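PDB 1V3W: ferripyochelin binding protein from Pyrococcus horikoshii, which probably catalyses the reversible hydration of carbon dioxide to bicarbonate at a zinc site, as a gamma-class carbonic anhydrase, and also binds calcium. Local coordinates for residues Val30-Thr35 against Val52-Asn57; Val91-Ile96 against Ile109-Ile114; Asp46-Tyr51 against Gly69-Ile74. All coordinates share one frame; numbering follows the deposited sequence.

Contact 1 (Val30-Thr35 against Val52-Asn57)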
loop_
_atom_site.group_PDB
_atom_site.type_symbol
_atom_site.label_atom_id
_atom_site.label_comp_id
_atom_site.label_asym_id
_atom_site.label_seq_id
_atom_site.Cartn_x
_atom_site.Cartn_y
_atom_site.Cartn_z
ATOM N N VAL A 30 -3.540 19.137 8.991
ATOM C CA VAL A 30 -2.735 19.851 9.969
ATOM C C VAL A 30 -1.614 18.926 10.427
ATOM O O VAL A 30 -1.871 17.808 10.873
ATOM C CB VAL A 30 -3.565 20.265 11.207
ATOM C CG1 VAL A 30 -2.673 20.986 12.205
ATOM C CG2 VAL A 30 -4.730 21.154 10.789
ATOM N N LEU A 31 -0.372 19.379 10.293
ATOM C CA LEU A 31 0.781 18.591 10.722
ATOM C C LEU A 31 1.506 19.426 11.775
ATOM O O LEU A 31 2.096 20.459 11.454
ATOM C CB LEU A 31 1.707 18.316 9.521
ATOM C CG LEU A 31 1.101 17.555 8.331
ATOM C CD1 LEU A 31 2.136 17.396 7.222
ATOM C CD2 LEU A 31 0.604 16.196 8.794
ATOM N N GLU A 32 1.513 18.959 13.027
ATOM C CA GLU A 32 2.184 19.711 14.081
ATOM C C GLU A 32 3.685 19.571 14.084
ATOM O O GLU A 32 4.304 18.952 13.206
ATOM C CB GLU A 32 1.671 19.307 15.477
ATOM C CG GLU A 32 0.712 20.317 16.140
ATOM C CD GLU A 32 1.401 21.468 16.889
ATOM O OE1 GLU A 32 2.577 21.779 16.602
ATOM O OE2 GLU A 32 0.745 22.076 17.764
ATOM N N GLU A 33 4.266 20.198 15.095
ATOM C CA GLU A 33 5.702 20.137 15.308
ATOM C C GLU A 33 6.316 18.743 15.382
ATOM O O GLU A 33 5.765 17.842 16.011
ATOM C CB GLU A 33 6.015 20.940 16.576
ATOM C CG GLU A 33 7.427 20.866 17.108
ATOM C CD GLU A 33 7.629 21.823 18.269
ATOM O OE1 GLU A 33 6.623 22.199 18.912
ATOM O OE2 GLU A 33 8.789 22.193 18.543
ATOM N N LYS A 34 7.456 18.592 14.709
ATOM C CA LYS A 34 8.218 17.351 14.679
ATOM C C LYS A 34 7.500 16.134 14.108
ATOM O O LYS A 34 7.834 14.994 14.436
ATOM C CB LYS A 34 8.766 17.048 16.079
ATOM C CG LYS A 34 9.788 18.083 16.542
ATOM C CD LYS A 34 10.239 17.846 17.972
ATOM C CE LYS A 34 11.312 18.847 18.380
ATOM N NZ LYS A 34 10.829 20.251 18.294
ATOM N N THR A 35 6.506 16.381 13.263
ATOM C CA THR A 35 5.802 15.284 12.617
ATOM C C THR A 35 6.582 14.981 11.353
ATOM O O THR A 35 7.444 15.757 10.941
ATOM C CB THR A 35 4.355 15.658 12.216
ATOM O OG1 THR A 35 4.369 16.845 11.411
ATOM C CG2 THR A 35 3.500 15.874 13.448
ATOM N N VAL A 52 -2.702 15.698 12.558
ATOM C CA VAL A 52 -1.609 14.861 13.039
ATOM C C VAL A 52 -0.865 15.604 14.148
ATOM O O VAL A 52 -0.214 16.620 13.899
ATOM C CB VAL A 52 -0.633 14.513 11.900
ATOM C CG1 VAL A 52 0.448 13.570 12.408
ATOM C CG2 VAL A 52 -1.398 13.870 10.748
ATOM N N GLY A 53 -0.970 15.076 15.365
ATOM C CA GLY A 53 -0.344 15.691 16.525
ATOM C C GLY A 53 1.169 15.638 16.589
ATOM O O GLY A 53 1.813 14.940 15.810
ATOM N N LYS A 54 1.733 16.368 17.547
ATOM C CA LYS A 54 3.177 16.445 17.716
ATOM C C LYS A 54 3.906 15.112 17.823
ATOM O O LYS A 54 3.409 14.154 18.419
ATOM C CB LYS A 54 3.525 17.293 18.950
ATOM C CG LYS A 54 3.103 18.753 18.855
ATOM C CD LYS A 54 3.851 19.631 19.861
ATOM C CE LYS A 54 3.540 19.260 21.305
ATOM N NZ LYS A 54 2.121 19.535 21.664
ATOM N N TYR A 55 5.096 15.077 17.229
ATOM C CA TYR A 55 5.983 13.915 17.266
ATOM C C TYR A 55 5.462 12.666 16.574
ATOM O O TYR A 55 5.985 11.573 16.805
ATOM C CB TYR A 55 6.306 13.540 18.716
ATOM C CG TYR A 55 6.567 14.701 19.648
ATOM C CD1 TYR A 55 7.730 15.460 19.550
ATOM C CD2 TYR A 55 5.658 15.015 20.652
ATOM C CE1 TYR A 55 7.984 16.504 20.440
ATOM C CE2 TYR A 55 5.899 16.053 21.546
ATOM C CZ TYR A 55 7.062 16.791 21.436
ATOM O OH TYR A 55 7.310 17.803 22.335
ATOM N N SER A 56 4.443 12.810 15.736
ATOM C CA SER A 56 3.877 11.651 15.058
ATOM C C SER A 56 4.381 11.486 13.633
ATOM O O SER A 56 4.687 12.465 12.948
ATOM C CB SER A 56 2.349 11.733 15.081
ATOM O OG SER A 56 1.877 11.628 16.417
ATOM N N ASN A 57 4.473 10.234 13.194
ATOM C CA ASN A 57 4.955 9.930 11.852
ATOM C C ASN A 57 3.953 9.125 11.033
ATOM O O ASN A 57 3.249 8.265 11.558
ATOM C CB ASN A 57 6.282 9.166 11.922
ATOM C CG ASN A 57 6.191 7.901 12.761
ATOM O OD1 ASN A 57 6.418 7.925 13.978
ATOM N ND2 ASN A 57 5.857 6.795 12.121
#
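Lys-54 lies alongside Glu-32 and obliquely to Glu-33, both of which belong to the turn from Glu-32 to Thr-35, and its side chain meets the two glutamates along its length. CB rests against the carbonyl oxygen of Glu-33, and Lys-54 CG comes 3.7 Å from Glu-32 CB. One step further, Lys-54 CD passes the carboxylate of Glu-33 at 3.9 Å from Glu-33 OE1, a carbon-to-oxygen contact rather than a bond. Bends at the third and fourth torsions then carry NZ away to a salt bridge with Glu-76, on the next coil. The backbones under these side chains form a corner of a left-handed parallel beta-helix, the hexapeptide-repeat fold of gamma-class carbonic anhydrases: a type II turn from Glu-32 to Thr-35 is stacked on another from Gly-53 to Ser-56. Val-52 N donates to Val-30 O and Glu-32 N to Val-52 O as the strands end, and the ladder carries on through the turns where Tyr-55 N reaches Glu-33 O at 3.1 Å, with the N-H pointing almost straight at it (167°). Thr-35 OG1, set between the backbone N and the carbonyl carbon (chi1 54°), donates to Glu-32 O at 2.8 Å across its own turn; Thr-35 CG2 is thereby directed at the other coil, where it makes a tight contact with Gly-53 O at 3.0 Å. On the interior side, Leu-31 and Val-52 run side by side, with Leu-31 CD2 3.6 Å from Val-52 CG2. Toward helix 146-169, the aliphatic chain of Lys-34 follows the Tyr-55 ring, its CD approaching the ring edge near the plane, 3.6 Å from Tyr-55 CE1, while Val-160 of the helix touches both residues.

Contact 2 (Val91-Ile96 against Ile109-Ile114); sequences VGNYVI and IGDHVI
Asp-111 turns its carboxylate toward the backbone of Asn-93, and hydrogen bonds are the first kind of interaction here. Asp-111 OD1 accepts from Asn-93 N at 2.8 Å in a nearly straight bond (167°), the donor arriving on the anti side and somewhat out of the carboxylate plane. Asn-93 O in turn takes the N-H of His-112, and Gly-92 N to Ile-109 O and Ile-96 N to Val-113 O tie the strand ends on each side of the corner. The absence of a side chain on Gly-92 leaves room for Asp-111 OD1, where a beta carbon would clash.

The aromatic pair comes next. The rings of Tyr-94 and His-112 are close to parallel (10°) but slid apart, with centroids 4.7 Å apart, and His-112 CE1 lies 3.5 Å from Tyr-94 CG. Both residues have left-handed backbone angles, and with CG placed anti to the carbonyl carbon in each (chi1 -53° for Tyr-94) the two rings leave the corner in the same direction. His-112 ND1 is hydrogen-bonded to the hydroxyl of Thr-152 on helix 146-169.

The apolar contacts face the interior of the left-handed beta-helix. Val-95 crosses Ile-109 at about a right angle, Val-95 CG1 3.9 Å from Ile-109 CG2, while Val-95 CG2 covers Gly-110 O at 3.2 Å; that buried oxygen has no polar partner in the model.

Replacing Asp-111 with an alanine would probably leave Asn-93 N without an acceptor in this contact and open a gap beside Gly-92. The same bond recurs from coil to coil, Glu-76 N giving to Asn-93 OD1 and Asp-111 N to Asp-129 OD1, which implies that side-chain acceptors supplement the backbone ladder at the corner, here taking the N-H of Asn-93 that no backbone carbonyl of 109-114 receives.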
loop_
_atom_site.group_PDB
_atom_site.type_symbol
_atom_site.label_atom_id
_atom_site.label_comp_id
_atom_site.label_asym_id
_atom_site.label_seq_id
_atom_site.Cartn_x
_atom_site.Cartn_y
_atom_site.Cartn_z
ATOM N N VAL A 91 -7.305 8.543 16.879
ATOM C CA VAL A 91 -6.182 7.802 17.428
ATOM C C VAL A 91 -5.569 8.631 18.547
ATOM O O VAL A 91 -5.270 9.811 18.364
ATOM C CB VAL A 91 -5.121 7.516 16.339
ATOM C CG1 VAL A 91 -3.952 6.752 16.933
ATOM C CG2 VAL A 91 -5.749 6.717 15.199
ATOM N N GLY A 92 -5.398 8.004 19.706
ATOM C CA GLY A 92 -4.840 8.690 20.859
ATOM C C GLY A 92 -3.345 8.926 20.798
ATOM O O GLY A 92 -2.755 8.992 19.721
ATOM N N ASN A 93 -2.733 9.047 21.971
ATOM C CA ASN A 93 -1.302 9.295 22.079
ATOM C C ASN A 93 -0.510 8.016 22.329
ATOM O O ASN A 93 -1.011 7.081 22.953
ATOM C CB ASN A 93 -1.035 10.292 23.214
ATOM C CG ASN A 93 -1.820 11.582 23.055
ATOM O OD1 ASN A 93 -1.869 12.161 21.974
ATOM N ND2 ASN A 93 -2.431 12.045 24.142
ATOM N N TYR A 94 0.724 7.982 21.830
ATOM C CA TYR A 94 1.608 6.827 21.997
ATOM C C TYR A 94 0.955 5.569 21.443
ATOM O O TYR A 94 0.801 4.565 22.144
ATOM C CB TYR A 94 1.942 6.632 23.480
ATOM C CG TYR A 94 2.476 7.880 24.137
ATOM C CD1 TYR A 94 3.808 8.258 23.989
ATOM C CD2 TYR A 94 1.629 8.717 24.863
ATOM C CE1 TYR A 94 4.285 9.441 24.544
ATOM C CE2 TYR A 94 2.093 9.904 25.417
ATOM C CZ TYR A 94 3.421 10.260 25.251
ATOM O OH TYR A 94 3.885 11.446 25.755
ATOM N N VAL A 95 0.570 5.636 20.175
ATOM C CA VAL A 95 -0.071 4.515 19.510
ATOM C C VAL A 95 0.760 4.053 18.330
ATOM O O VAL A 95 1.214 4.867 17.528
ATOM C CB VAL A 95 -1.469 4.898 18.978
ATOM C CG1 VAL A 95 -2.087 3.723 18.226
ATOM C CG2 VAL A 95 -2.366 5.321 20.134
ATOM N N ILE A 96 0.973 2.745 18.244
ATOM C CA ILE A 96 1.706 2.179 17.131
ATOM C C ILE A 96 0.691 1.485 16.238
ATOM O O ILE A 96 0.090 0.478 16.628
ATOM C CB ILE A 96 2.765 1.148 17.588
ATOM C CG1 ILE A 96 3.871 1.861 18.369
ATOM C CG2 ILE A 96 3.360 0.427 16.374
ATOM C CD1 ILE A 96 4.958 0.942 18.880
ATOM N N ILE A 109 -9.145 4.772 19.114
ATOM C CA ILE A 109 -8.009 4.046 19.667
ATOM C C ILE A 109 -7.475 4.799 20.877
ATOM O O ILE A 109 -7.139 5.980 20.781
ATOM C CB ILE A 109 -6.869 3.907 18.634
ATOM C CG1 ILE A 109 -7.422 3.399 17.297
ATOM C CG2 ILE A 109 -5.814 2.947 19.160
ATOM C CD1 ILE A 109 -8.130 2.062 17.387
ATOM N N GLY A 110 -7.403 4.113 22.013
ATOM C CA GLY A 110 -6.907 4.736 23.228
ATOM C C GLY A 110 -5.416 5.018 23.200
ATOM O O GLY A 110 -4.759 4.848 22.174
ATOM N N ASP A 111 -4.879 5.448 24.338
ATOM C CA ASP A 111 -3.460 5.762 24.442
ATOM C C ASP A 111 -2.636 4.533 24.799
ATOM O O ASP A 111 -3.130 3.612 25.451
ATOM C CB ASP A 111 -3.235 6.848 25.496
ATOM C CG ASP A 111 -4.169 8.027 25.329
ATOM O OD1 ASP A 111 -4.376 8.473 24.179
ATOM O OD2 ASP A 111 -4.690 8.512 26.353
ATOM N N HIS A 112 -1.376 4.530 24.372
ATOM C CA HIS A 112 -0.474 3.415 24.635
ATOM C C HIS A 112 -1.089 2.118 24.129
ATOM O O HIS A 112 -1.331 1.177 24.888
ATOM C CB HIS A 112 -0.177 3.316 26.131
ATOM C CG HIS A 112 0.667 4.439 26.651
ATOM N ND1 HIS A 112 1.967 4.642 26.244
ATOM C CD2 HIS A 112 0.395 5.421 27.542
ATOM C CE1 HIS A 112 2.461 5.699 26.863
ATOM N NE2 HIS A 112 1.527 6.191 27.657
ATOM N N VAL A 113 -1.338 2.089 22.826
ATOM C CA VAL A 113 -1.925 0.933 22.169
ATOM C C VAL A 113 -1.050 0.498 21.005
ATOM O O VAL A 113 -0.412 1.320 20.348
ATOM C CB VAL A 113 -3.339 1.263 21.625
ATOM C CG1 VAL A 113 -3.820 0.163 20.679
ATOM C CG2 VAL A 113 -4.310 1.423 22.781
ATOM N N ILE A 114 -1.001 -0.806 20.769
ATOM C CA ILE A 114 -0.251 -1.331 19.642
ATOM C C ILE A 114 -1.231 -2.140 18.818
ATOM O O ILE A 114 -1.894 -3.039 19.335
ATOM C CB ILE A 114 0.913 -2.250 20.075
ATOM C CG1 ILE A 114 1.986 -1.423 20.788
ATOM C CG2 ILE A 114 1.522 -2.940 18.850
ATOM C CD1 ILE A 114 3.166 -2.237 21.277
#

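Contact 3 (Asp46-Tyr51 against Gly69-Ile74)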
loop_
_atom_site.group_PDB
_atom_site.type_symbol
_atom_site.label_atom_id
_atom_site.label_comp_id
_atom_site.label_asym_id
_atom_site.label_seq_id
_atom_site.Cartn_x
_atom_site.Cartn_y
_atom_site.Cartn_z
ATOM N N ASP A 46 -9.800 16.162 1.725
ATOM C CA ASP A 46 -10.803 16.738 0.830
ATOM C C ASP A 46 -12.251 16.629 1.303
ATOM O O ASP A 46 -13.162 17.118 0.632
ATOM C CB ASP A 46 -10.658 16.154 -0.584
ATOM C CG ASP A 46 -10.742 14.635 -0.617
ATOM O OD1 ASP A 46 -10.983 14.011 0.438
ATOM O OD2 ASP A 46 -10.561 14.066 -1.717
ATOM N N ILE A 47 -12.465 15.982 2.444
ATOM C CA ILE A 47 -13.800 15.872 3.022
ATOM C C ILE A 47 -13.671 16.474 4.421
ATOM O O ILE A 47 -13.884 17.674 4.595
ATOM C CB ILE A 47 -14.288 14.402 3.084
ATOM C CG1 ILE A 47 -14.325 13.807 1.669
ATOM C CG2 ILE A 47 -15.686 14.342 3.699
ATOM C CD1 ILE A 47 -14.794 12.362 1.609
ATOM N N GLU A 48 -13.308 15.661 5.408
ATOM C CA GLU A 48 -13.117 16.166 6.767
ATOM C C GLU A 48 -11.625 16.416 6.984
ATOM O O GLU A 48 -10.788 15.996 6.185
ATOM C CB GLU A 48 -13.610 15.158 7.811
ATOM C CG GLU A 48 -15.100 14.828 7.765
ATOM C CD GLU A 48 -15.988 16.034 8.004
ATOM O OE1 GLU A 48 -15.516 17.019 8.610
ATOM O OE2 GLU A 48 -17.168 15.987 7.597
ATOM N N GLN A 49 -11.292 17.093 8.073
ATOM C CA GLN A 49 -9.903 17.394 8.382
ATOM C C GLN A 49 -9.103 16.176 8.831
ATOM O O GLN A 49 -9.646 15.226 9.403
ATOM C CB GLN A 49 -9.831 18.452 9.489
ATOM C CG GLN A 49 -8.412 18.869 9.871
ATOM C CD GLN A 49 -8.379 19.906 10.984
ATOM O OE1 GLN A 49 -8.422 19.570 12.171
ATOM N NE2 GLN A 49 -8.312 21.174 10.602
ATOM N N ILE A 50 -7.807 16.208 8.540
ATOM C CA ILE A 50 -6.886 15.169 8.983
ATOM C C ILE A 50 -5.907 15.934 9.857
ATOM O O ILE A 50 -5.200 16.820 9.375
ATOM C CB ILE A 50 -6.114 14.520 7.821
ATOM C CG1 ILE A 50 -7.085 13.746 6.931
ATOM C CG2 ILE A 50 -5.034 13.586 8.376
ATOM C CD1 ILE A 50 -6.480 13.299 5.618
ATOM N N TYR A 51 -5.896 15.611 11.147
ATOM C CA TYR A 51 -5.017 16.273 12.101
ATOM C C TYR A 51 -3.968 15.295 12.613
ATOM O O TYR A 51 -4.308 14.194 13.043
ATOM C CB TYR A 51 -5.836 16.794 13.285
ATOM C CG TYR A 51 -5.011 17.493 14.336
ATOM C CD1 TYR A 51 -4.810 18.873 14.289
ATOM C CD2 TYR A 51 -4.401 16.773 15.361
ATOM C CE1 TYR A 51 -4.020 19.516 15.243
ATOM C CE2 TYR A 51 -3.609 17.403 16.310
ATOM C CZ TYR A 51 -3.424 18.769 16.245
ATOM O OH TYR A 51 -2.632 19.373 17.190
ATOM N N GLY A 69 -18.513 13.538 8.235
ATOM C CA GLY A 69 -18.843 13.441 9.644
ATOM C C GLY A 69 -17.832 12.654 10.456
ATOM O O GLY A 69 -17.992 12.494 11.667
ATOM N N TYR A 70 -16.785 12.167 9.793
ATOM C CA TYR A 70 -15.757 11.384 10.470
ATOM C C TYR A 70 -14.346 11.851 10.148
ATOM O O TYR A 70 -13.676 11.289 9.282
ATOM C CB TYR A 70 -15.901 9.908 10.103
ATOM C CG TYR A 70 -17.149 9.278 10.666
ATOM C CD1 TYR A 70 -17.233 8.945 12.017
ATOM C CD2 TYR A 70 -18.259 9.041 9.857
ATOM C CE1 TYR A 70 -18.394 8.394 12.552
ATOM C CE2 TYR A 70 -19.425 8.490 10.381
ATOM C CZ TYR A 70 -19.485 8.170 11.729
ATOM O OH TYR A 70 -20.636 7.628 12.253
ATOM N N PRO A 71 -13.878 12.895 10.836
ATOM C CA PRO A 71 -12.524 13.376 10.566
ATOM C C PRO A 71 -11.511 12.392 11.138
ATOM O O PRO A 71 -11.868 11.503 11.916
ATOM C CB PRO A 71 -12.494 14.724 11.279
ATOM C CG PRO A 71 -13.394 14.494 12.451
ATOM C CD PRO A 71 -14.552 13.742 11.838
ATOM N N THR A 72 -10.255 12.525 10.732
ATOM C CA THR A 72 -9.220 11.658 11.265
ATOM C C THR A 72 -8.376 12.521 12.179
ATOM O O THR A 72 -7.819 13.530 11.750
ATOM C CB THR A 72 -8.338 11.058 10.159
ATOM O OG1 THR A 72 -9.088 10.074 9.434
ATOM C CG2 THR A 72 -7.107 10.398 10.766
ATOM N N GLU A 73 -8.336 12.128 13.441
ATOM C CA GLU A 73 -7.536 12.859 14.399
ATOM C C GLU A 73 -6.507 11.946 15.018
ATOM O O GLU A 73 -6.845 10.960 15.675
ATOM C CB GLU A 73 -8.399 13.457 15.459
ATOM C CG GLU A 73 -7.558 14.009 16.579
ATOM C CD GLU A 73 -7.778 15.477 16.781
ATOM O OE1 GLU A 73 -8.472 16.112 15.949
ATOM O OE2 GLU A 73 -7.246 15.986 17.782
ATOM N N ILE A 74 -5.245 12.315 14.829
ATOM C CA ILE A 74 -4.130 11.534 15.340
ATOM C C ILE A 74 -3.460 12.297 16.473
ATOM O O ILE A 74 -3.203 13.496 16.355
ATOM C CB ILE A 74 -3.093 11.271 14.231
ATOM C CG1 ILE A 74 -3.767 10.590 13.037
ATOM C CG2 ILE A 74 -1.962 10.416 14.771
ATOM C CD1 ILE A 74 -4.387 9.250 13.358
#
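Tyr-51 and Glu-73 stand side by side on the outer face of two adjacent rungs in a left-handed parallel beta-helix, where strands 49-51 and 72-74 run parallel at 9°, their axes 4.8 Å apart. Three residues, Tyr-51, Glu-48 and Thr-72, give up the most surface here, and each illustrates a different way of joining coils.

Thr-72 does it through the backbone. Its N-H goes to Gln-49 O, and Thr-72 O receives Tyr-51 N at 2.9 Å; the same oxygen is touched by the CA of Ile-50, a CA-H...O contact. Ile-74 N bonds Tyr-51 O at 2.8 Å as the ladder continues. On the inward face, beside Ile-50, the Thr-72 hydroxyl is hydrogen-bonded to the carbonyl of His-65, a zinc ligand.

Glu-48 joins coils at the corner, where the chain leaves one face of the prism for the next. Glu-48 CB packs 3.5 Å from Pro-71 CA, and the chain folds over at the second torsion (chi2 -61°), bringing Glu-48 OE2 to within 2.9 Å of Gly-69 N. That N-H points nearly straight at OE2, but from above the carboxylate plane. Gly-69 itself has backbone angles at which a beta carbon would jam against the preceding carbonyl, and these alone call for glycine.

Tyr-51 supplies the broad surface. With CG anti to the backbone N, its ring lies out along the sheet, the flank opposite Glu-73 being packed by Val-30 of the previous coil. The Glu-73 carboxylate is turned only 19° from the ring plane, with Glu-73 OE1 3.8 Å from Tyr-51 CB. Near the plane of the ring, at its edge, Tyr-51 CD2 meets the carbonyl oxygen of Ile-74 at 3.6 Å.

In the fold
The contacts sample successive coils of one beta-helix. Contacts 1 and 3 are 15 Å apart between centres and share a sheet: Val-30 N to Ile-50 O and Gly-53 N to Ile-74 O, both 2.9 Å, are probable hydrogen bonds between them. Contact 2, centred about 17 Å from contact 3, joins it by Val-91 N and Glu-73 O at 2.7 Å; from contact 1 it stays about 6 Å at the nearest atoms. Zinc probably sits at the subunit interface, as in gamma-class enzymes: the nearest Thr-72 side-chain atom is about 9 Å from it, and Asp-46 bonds both its ligand His-65 and His-166 of the second subunit. In contact 1, the nearest Glu-32 side-chain atom is about 4 Å from calcium.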